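Local coordinates for protein methanogen homoaconitase large subunit (Methanocaldococcus jannaschii, PDB 4KP2) that forms the large subunit of an iron-sulfur hydro-lyase that interconverts (R)-homocitrate and homoisocitrate through cis-homoaconitate in 2-oxosuberate biosynthesis, at residues A[293-298]-A[305-310]; A[405-410]-A[419-424]. One frame throughout, in Å; residues are numbered along the deposited sequence.

A beta hairpin joined to the edge of a parallel sheet is the example worked here. Contact 1 (293-298 with 305-310) is the hairpin and the helical turn that ends it; contact 2 (405-410 with 419-424) is a loop resting on the edge strand 418-421. Their centres are 11 Å apart and they touch directly. Ala296 N lies 2.8 Å from Leu421 O, a probable hydrogen bond, and Val297 O receives a weak one from Asn407 ND2. Contact 1 lies away from the predicted cluster ligands. Contact 2 approaches them, the side chains of Asn405 and Arg406 lying about 5 Å from those of Cys323 and Cys386 respectively.

Contact 1: residues A[293-298]-A[305-310]; sequences EQVAVP and KPISDV
The amide of Ile307 donates to the carbonyl oxygen of Glu293, with 3.0 Å between Ile307 N and Glu293 O. The bond is bent at the hydrogen, where the angle is 136°, and the donor stands 22° out of the carbonyl plane. It ties the backbone at Ile307 to that at Glu293, across from it in the hairpin. Next to it, Gln294 and Pro306 form an antiparallel non-hydrogen-bonded pair, a position at which the missing N-H of proline costs no bond between the strands.

The rest of the grip is apolar. With CG1 of Ile307 trans to its backbone N (chi1 -173°), the side chain brings CD1 against Val295, 3.8 Å from Val295 CG2, the two side chains meeting at a slant. Val310, three residues further on, presents a methyl to each valine: its CG2 comes within 4.0 Å of Val295 CB, while its CG1 meets Val297 CG1 at 3.7 Å. The turn that delivers it is tied by Asp309 N to Pro306 O at 2.8 Å. Lys305 closes the outer end, its bent chain crossing Val297 at about a right angle, with Lys305 CE 3.7 Å from Val297 CG2. Lys305 is exposed, and its CG and CE both lie close to the methyls of Val297.

Beyond the hairpin, the carboxylate of Glu293 is shared by a salt bridge to Lys425 and a hydrogen bond from Asn438. Gln294 and Ala296 lie against Leu194 of helix 189-200, whereas Val295 and Val297 rest on Tyr420 of strand 418-421, and Val295 also reaches Ile426 of helix 424-433.

Contact 2: residues A[405-410]-A[419-424]; sequences NRNFKG and IYLASP
Ile419 faces the 405-410 loop and meets it at three points along its backbone and side chains. Its extended branch (chi2 179°) takes CD1 to 4.1 Å from Phe408 O, its CG2 lies at the same distance from Arg406 O, and its CB is 3.6 Å from Asn407 OD1. That amide oxygen also sits beside Ile419 O; both are acceptors, so nothing bonds them, and the closeness of the two is best treated as doubtful. The orientation of the Asn407 amide is supported instead by its nitrogen, which donates to His300 O and weakly to Val297 O.

The bond from CA to CB of Tyr420 points away from the loop, and its side chain touches Pro298, while its backbone is hydrogen-bonded to Cys400 and Ser402 of strand 399-402. Strand 418-421 is thereby held as the last strand of a parallel sheet with order 3-2-1-4-5, part of the three-layer alpha-beta-alpha sandwich of the aconitase family, and the 405-410 loop belongs to the connection between these two neighbouring strands.

Leu421 points back at the loop and spreads its two methyls over consecutive peptides. CD2 packs against Arg406 O at 3.3 Å; CD1 reaches Asn405 O at 3.7 Å and Asn407 CB at 3.8 Å. Cut back to an alanine, this side chain would lose CG and both methyls, which would probably open a gap beside Arg406 O and Asn407 CB and let the loop shift. Asn405, whose ND2 is hydrogen-bonded to Asn230 OD1, and Arg406 belong to the same loop, near Cys323 and Cys386, the predicted cluster ligands.

Past Ala422, whose backbone still bonds to Ser402, Ser423 takes the N-cap position of helix 424-433, its OG bonding weakly to Ile426 N.

Contact 1: residues A[293-298]-A[305-310]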
ATOM      1  N   GLU A 293     -28.315  -2.490  13.423  1.00 59.14           N
ATOM      2  CA  GLU A 293     -27.214  -2.031  12.587  1.00 62.24           C
ATOM      3  C   GLU A 293     -27.463  -2.399  11.127  1.00 58.91           C
ATOM      4  O   GLU A 293     -28.186  -3.351  10.834  1.00 55.47           O
ATOM      5  CB  GLU A 293     -25.885  -2.599  13.087  1.00 60.77           C
ATOM      6  CG  GLU A 293     -25.313  -1.844  14.277  1.00 60.00           C
ATOM      7  CD  GLU A 293     -24.544  -2.740  15.222  1.00 66.71           C
ATOM      8  OE1 GLU A 293     -25.186  -3.554  15.917  1.00 64.84           O
ATOM      9  OE2 GLU A 293     -23.301  -2.632  15.271  1.00 68.49           O
ATOM     10  N   GLN A 294     -26.862  -1.644  10.214  1.00 56.07           N
ATOM     11  CA  GLN A 294     -27.210  -1.745   8.801  1.00 54.77           C
ATOM     12  C   GLN A 294     -26.068  -2.243   7.911  1.00 61.58           C
ATOM     13  O   GLN A 294     -24.953  -1.723   7.963  1.00 61.87           O
ATOM     14  CB  GLN A 294     -27.718  -0.393   8.295  1.00 62.24           C
ATOM     15  CG  GLN A 294     -28.837   0.206   9.136  1.00 56.63           C
ATOM     16  CD  GLN A 294     -30.102  -0.631   9.122  1.00 58.95           C
ATOM     17  OE1 GLN A 294     -30.830  -0.663   8.129  1.00 52.55           O
ATOM     18  NE2 GLN A 294     -30.371  -1.313  10.229  1.00 59.74           N
ATOM     19  N   VAL A 295     -26.363  -3.254   7.098  1.00 56.48           N
ATOM     20  CA  VAL A 295     -25.425  -3.770   6.106  1.00 57.65           C
ATOM     21  C   VAL A 295     -26.066  -3.848   4.718  1.00 64.60           C
ATOM     22  O   VAL A 295     -27.032  -4.586   4.514  1.00 64.81           O
ATOM     23  CB  VAL A 295     -24.913  -5.170   6.490  1.00 60.23           C
ATOM     24  CG1 VAL A 295     -24.082  -5.762   5.359  1.00 54.42           C
ATOM     25  CG2 VAL A 295     -24.109  -5.108   7.780  1.00 60.10           C
ATOM     26  N   ALA A 296     -25.522  -3.094   3.767  1.00 60.69           N
ATOM     27  CA  ALA A 296     -26.064  -3.059   2.410  1.00 54.25           C
ATOM     28  C   ALA A 296     -25.619  -4.261   1.578  1.00 54.53           C
ATOM     29  O   ALA A 296     -24.434  -4.588   1.530  1.00 52.54           O
ATOM     30  CB  ALA A 296     -25.681  -1.762   1.716  1.00 53.29           C
ATOM     31  N   VAL A 297     -26.577  -4.903   0.917  1.00 57.12           N
ATOM     32  CA  VAL A 297     -26.305  -6.094   0.120  1.00 57.71           C
ATOM     33  C   VAL A 297     -26.189  -5.753  -1.370  1.00 59.15           C
ATOM     34  O   VAL A 297     -26.714  -4.730  -1.814  1.00 57.20           O
ATOM     35  CB  VAL A 297     -27.397  -7.168   0.335  1.00 56.53           C
ATOM     36  CG1 VAL A 297     -27.574  -7.448   1.820  1.00 55.58           C
ATOM     37  CG2 VAL A 297     -28.713  -6.735  -0.292  1.00 55.48           C
ATOM     38  N   PRO A 298     -25.484  -6.603  -2.141  1.00 57.07           N
ATOM     39  CA  PRO A 298     -25.338  -6.423  -3.591  1.00 58.45           C
ATOM     40  C   PRO A 298     -26.682  -6.288  -4.306  1.00 57.55           C
ATOM     41  O   PRO A 298     -27.662  -6.892  -3.867  1.00 65.56           O
ATOM     42  CB  PRO A 298     -24.651  -7.719  -4.027  1.00 57.67           C
ATOM     43  CG  PRO A 298     -23.858  -8.123  -2.851  1.00 50.04           C
ATOM     44  CD  PRO A 298     -24.663  -7.724  -1.648  1.00 55.34           C
ATOM     45  N   LYS A 305     -30.708  -4.937   4.517  1.00 65.99           N
ATOM     46  CA  LYS A 305     -31.525  -5.646   5.485  1.00 62.59           C
ATOM     47  C   LYS A 305     -30.807  -5.489   6.816  1.00 58.57           C
ATOM     48  O   LYS A 305     -29.582  -5.364   6.840  1.00 65.89           O
ATOM     49  CB  LYS A 305     -31.612  -7.127   5.127  1.00 67.24           C
ATOM     50  CG  LYS A 305     -31.096  -7.476   3.741  1.00 53.28           C
ATOM     51  CD  LYS A 305     -32.216  -7.493   2.718  1.00 52.68           C
ATOM     52  CE  LYS A 305     -31.720  -8.018   1.382  1.00 57.18           C
ATOM     53  NZ  LYS A 305     -31.080  -9.357   1.525  1.00 38.45           N
ATOM     54  N   PRO A 306     -31.557  -5.491   7.930  1.00 58.43           N
ATOM     55  CA  PRO A 306     -30.924  -5.369   9.249  1.00 60.80           C
ATOM     56  C   PRO A 306     -29.876  -6.457   9.476  1.00 61.56           C
ATOM     57  O   PRO A 306     -29.927  -7.498   8.819  1.00 61.39           O
ATOM     58  CB  PRO A 306     -32.100  -5.532  10.221  1.00 55.90           C
ATOM     59  CG  PRO A 306     -33.189  -6.178   9.419  1.00 55.43           C
ATOM     60  CD  PRO A 306     -33.015  -5.653   8.032  1.00 56.59           C
ATOM     61  N   ILE A 307     -28.943  -6.211  10.392  1.00 57.10           N
ATOM     62  CA  ILE A 307     -27.816  -7.114  10.632  1.00 58.36           C
ATOM     63  C   ILE A 307     -28.251  -8.556  10.917  1.00 59.14           C
ATOM     64  O   ILE A 307     -27.515  -9.505  10.640  1.00 64.26           O
ATOM     65  CB  ILE A 307     -26.913  -6.584  11.776  1.00 52.90           C
ATOM     66  CG1 ILE A 307     -25.648  -7.434  11.918  1.00 51.02           C
ATOM     67  CG2 ILE A 307     -27.682  -6.527  13.088  1.00 61.14           C
ATOM     68  CD1 ILE A 307     -24.802  -7.475  10.670  1.00 55.36           C
ATOM     69  N   SER A 308     -29.461  -8.714  11.444  1.00 61.26           N
ATOM     70  CA  SER A 308     -29.994 -10.031  11.767  1.00 56.38           C
ATOM     71  C   SER A 308     -30.382 -10.818  10.518  1.00 56.78           C
ATOM     72  O   SER A 308     -30.528 -12.039  10.568  1.00 56.19           O
ATOM     73  CB  SER A 308     -31.205  -9.898  12.693  1.00 65.03           C
ATOM     74  OG  SER A 308     -32.225  -9.121  12.088  1.00 65.38           O
ATOM     75  N   ASP A 309     -30.543 -10.121   9.398  1.00 59.74           N
ATOM     76  CA  ASP A 309     -30.995 -10.762   8.167  1.00 56.96           C
ATOM     77  C   ASP A 309     -29.855 -11.193   7.246  1.00 59.62           C
ATOM     78  O   ASP A 309     -30.082 -11.911   6.272  1.00 64.76           O
ATOM     79  CB  ASP A 309     -31.962  -9.851   7.411  1.00 58.16           C
ATOM     80  CG  ASP A 309     -33.344  -9.830   8.030  1.00 66.46           C
ATOM     81  OD1 ASP A 309     -33.482 -10.261   9.195  1.00 62.95           O
ATOM     82  OD2 ASP A 309     -34.290  -9.378   7.351  1.00 69.17           O
ATOM     83  N   VAL A 310     -28.637 -10.753   7.547  1.00 59.90           N
ATOM     84  CA  VAL A 310     -27.481 -11.116   6.731  1.00 60.01           C
ATOM     85  C   VAL A 310     -26.360 -11.719   7.569  1.00 55.92           C
ATOM     86  O   VAL A 310     -25.258 -11.948   7.070  1.00 55.59           O
ATOM     87  CB  VAL A 310     -26.931  -9.905   5.952  1.00 57.22           C
ATOM     88  CG1 VAL A 310     -27.966  -9.395   4.962  1.00 50.77           C
ATOM     89  CG2 VAL A 310     -26.505  -8.804   6.910  1.00 59.18           C
TER

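Contact 2: residues A[405-410]-A[419-424]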
ATOM      1  N   ASN A 405     -18.791   3.520  -0.271  1.00 53.47           N
ATOM      2  CA  ASN A 405     -20.146   3.966  -0.574  1.00 51.79           C
ATOM      3  C   ASN A 405     -20.729   3.339  -1.837  1.00 54.39           C
ATOM      4  O   ASN A 405     -21.930   3.451  -2.092  1.00 54.64           O
ATOM      5  CB  ASN A 405     -20.192   5.492  -0.668  1.00 50.70           C
ATOM      6  CG  ASN A 405     -19.015   6.065  -1.430  1.00 54.37           C
ATOM      7  OD1 ASN A 405     -18.471   5.426  -2.330  1.00 55.01           O
ATOM      8  ND2 ASN A 405     -18.610   7.276  -1.067  1.00 51.85           N
ATOM      9  N   ARG A 406     -19.882   2.683  -2.625  1.00 61.07           N
ATOM     10  CA  ARG A 406     -20.341   2.011  -3.837  1.00 64.79           C
ATOM     11  C   ARG A 406     -20.565   0.519  -3.608  1.00 62.34           C
ATOM     12  O   ARG A 406     -19.879  -0.108  -2.800  1.00 60.13           O
ATOM     13  CB  ARG A 406     -19.368   2.233  -4.994  1.00 69.16           C
ATOM     14  CG  ARG A 406     -19.779   3.352  -5.937  1.00 68.59           C
ATOM     15  CD  ARG A 406     -19.448   4.718  -5.365  1.00 64.97           C
ATOM     16  NE  ARG A 406     -18.020   5.007  -5.455  1.00 69.55           N
ATOM     17  CZ  ARG A 406     -17.437   5.555  -6.516  1.00 69.59           C
ATOM     18  NH1 ARG A 406     -18.162   5.874  -7.581  1.00 66.06           N
ATOM     19  NH2 ARG A 406     -16.131   5.783  -6.515  1.00 67.48           N
ATOM     20  N   ASN A 407     -21.522  -0.044  -4.335  1.00 65.40           N
ATOM     21  CA  ASN A 407     -21.946  -1.419  -4.117  1.00 59.07           C
ATOM     22  C   ASN A 407     -22.235  -2.131  -5.436  1.00 59.56           C
ATOM     23  O   ASN A 407     -22.667  -3.284  -5.457  1.00 59.53           O
ATOM     24  CB  ASN A 407     -23.191  -1.431  -3.226  1.00 53.18           C
ATOM     25  CG  ASN A 407     -23.507  -2.804  -2.681  1.00 58.29           C
ATOM     26  OD1 ASN A 407     -22.651  -3.687  -2.665  1.00 65.21           O
ATOM     27  ND2 ASN A 407     -24.741  -2.995  -2.232  1.00 57.33           N
ATOM     28  N   PHE A 408     -21.975  -1.437  -6.536  1.00 60.29           N
ATOM     29  CA  PHE A 408     -22.361  -1.903  -7.865  1.00 63.59           C
ATOM     30  C   PHE A 408     -21.657  -3.186  -8.309  1.00 60.91           C
ATOM     31  O   PHE A 408     -20.570  -3.515  -7.833  1.00 55.70           O
ATOM     32  CB  PHE A 408     -22.151  -0.786  -8.886  1.00 61.64           C
ATOM     33  CG  PHE A 408     -22.845   0.494  -8.521  1.00 68.09           C
ATOM     34  CD1 PHE A 408     -24.119   0.476  -7.978  1.00 63.73           C
ATOM     35  CD2 PHE A 408     -22.218   1.714  -8.701  1.00 69.82           C
ATOM     36  CE1 PHE A 408     -24.759   1.650  -7.635  1.00 65.19           C
ATOM     37  CE2 PHE A 408     -22.850   2.893  -8.359  1.00 67.92           C
ATOM     38  CZ  PHE A 408     -24.122   2.862  -7.825  1.00 67.19           C
ATOM     39  N   LYS A 409     -22.296  -3.902  -9.229  1.00 58.47           N
ATOM     40  CA  LYS A 409     -21.810  -5.195  -9.694  1.00 54.32           C
ATOM     41  C   LYS A 409     -20.492  -5.084 -10.453  1.00 59.62           C
ATOM     42  O   LYS A 409     -20.407  -4.402 -11.474  1.00 64.92           O
ATOM     43  CB  LYS A 409     -22.867  -5.864 -10.575  1.00 59.32           C
ATOM     44  CG  LYS A 409     -22.523  -7.281 -10.999  1.00 64.60           C
ATOM     45  CD  LYS A 409     -23.623  -7.877 -11.865  1.00 67.36           C
ATOM     46  CE  LYS A 409     -24.960  -7.882 -11.138  1.00 68.01           C
ATOM     47  NZ  LYS A 409     -26.058  -8.424 -11.986  1.00 63.53           N
ATOM     48  N   GLY A 410     -19.467  -5.765  -9.949  1.00 59.30           N
ATOM     49  CA  GLY A 410     -18.162  -5.766 -10.583  1.00 55.06           C
ATOM     50  C   GLY A 410     -17.399  -4.479 -10.347  1.00 51.33           C
ATOM     51  O   GLY A 410     -16.622  -4.042 -11.197  1.00 60.32           O
ATOM     52  N   ILE A 419     -20.044  -7.343  -3.150  1.00 53.61           N
ATOM     53  CA  ILE A 419     -19.640  -6.317  -2.196  1.00 50.63           C
ATOM     54  C   ILE A 419     -20.742  -6.066  -1.171  1.00 48.70           C
ATOM     55  O   ILE A 419     -21.919  -6.012  -1.516  1.00 48.00           O
ATOM     56  CB  ILE A 419     -19.313  -4.988  -2.908  1.00 56.34           C
ATOM     57  CG1 ILE A 419     -18.250  -5.203  -3.985  1.00 55.35           C
ATOM     58  CG2 ILE A 419     -18.852  -3.932  -1.910  1.00 49.77           C
ATOM     59  CD1 ILE A 419     -17.901  -3.948  -4.746  1.00 42.85           C
ATOM     60  N   TYR A 420     -20.354  -5.923   0.092  1.00 52.45           N
ATOM     61  CA  TYR A 420     -21.292  -5.556   1.146  1.00 45.33           C
ATOM     62  C   TYR A 420     -20.808  -4.292   1.847  1.00 48.59           C
ATOM     63  O   TYR A 420     -19.613  -4.134   2.104  1.00 47.17           O
ATOM     64  CB  TYR A 420     -21.445  -6.693   2.157  1.00 52.16           C
ATOM     65  CG  TYR A 420     -22.225  -7.884   1.649  1.00 49.82           C
ATOM     66  CD1 TYR A 420     -21.653  -8.792   0.769  1.00 51.11           C
ATOM     67  CD2 TYR A 420     -23.532  -8.109   2.063  1.00 49.17           C
ATOM     68  CE1 TYR A 420     -22.361  -9.885   0.307  1.00 52.85           C
ATOM     69  CE2 TYR A 420     -24.249  -9.201   1.606  1.00 48.67           C
ATOM     70  CZ  TYR A 420     -23.657 -10.085   0.728  1.00 49.08           C
ATOM     71  OH  TYR A 420     -24.362 -11.174   0.268  1.00 45.25           O
ATOM     72  N   LEU A 421     -21.736  -3.390   2.151  1.00 50.73           N
ATOM     73  CA  LEU A 421     -21.390  -2.127   2.795  1.00 46.14           C
ATOM     74  C   LEU A 421     -21.821  -2.115   4.257  1.00 48.60           C
ATOM     75  O   LEU A 421     -22.947  -2.489   4.580  1.00 53.69           O
ATOM     76  CB  LEU A 421     -22.039  -0.956   2.056  1.00 48.89           C
ATOM     77  CG  LEU A 421     -21.675  -0.792   0.581  1.00 49.45           C
ATOM     78  CD1 LEU A 421     -22.437   0.373  -0.026  1.00 55.56           C
ATOM     79  CD2 LEU A 421     -20.177  -0.594   0.424  1.00 55.61           C
ATOM     80  N   ALA A 422     -20.925  -1.676   5.136  1.00 44.80           N
ATOM     81  CA  ALA A 422     -21.217  -1.630   6.564  1.00 44.84           C
ATOM     82  C   ALA A 422     -20.339  -0.620   7.297  1.00 42.84           C
ATOM     83  O   ALA A 422     -19.589   0.137   6.678  1.00 38.05           O
ATOM     84  CB  ALA A 422     -21.063  -3.012   7.182  1.00 44.81           C
ATOM     85  N   SER A 423     -20.444  -0.619   8.622  1.00 40.73           N
ATOM     86  CA  SER A 423     -19.670   0.288   9.460  1.00 43.01           C
ATOM     87  C   SER A 423     -18.311  -0.328   9.785  1.00 50.46           C
ATOM     88  O   SER A 423     -18.152  -1.546   9.703  1.00 53.38           O
ATOM     89  CB  SER A 423     -20.432   0.589  10.753  1.00 49.14           C
ATOM     90  OG  SER A 423     -20.562  -0.572  11.554  1.00 51.23           O
ATOM     91  N   PRO A 424     -17.323   0.513  10.140  1.00 50.09           N
ATOM     92  CA  PRO A 424     -16.000   0.022  10.546  1.00 50.42           C
ATOM     93  C   PRO A 424     -16.091  -0.969  11.702  1.00 51.63           C
ATOM     94  O   PRO A 424     -15.290  -1.901  11.776  1.00 53.74           O
ATOM     95  CB  PRO A 424     -15.289   1.291  11.011  1.00 52.20           C
ATOM     96  CG  PRO A 424     -15.919   2.373  10.227  1.00 50.55           C
ATOM     97  CD  PRO A 424     -17.360   1.985  10.070  1.00 49.70           C
TER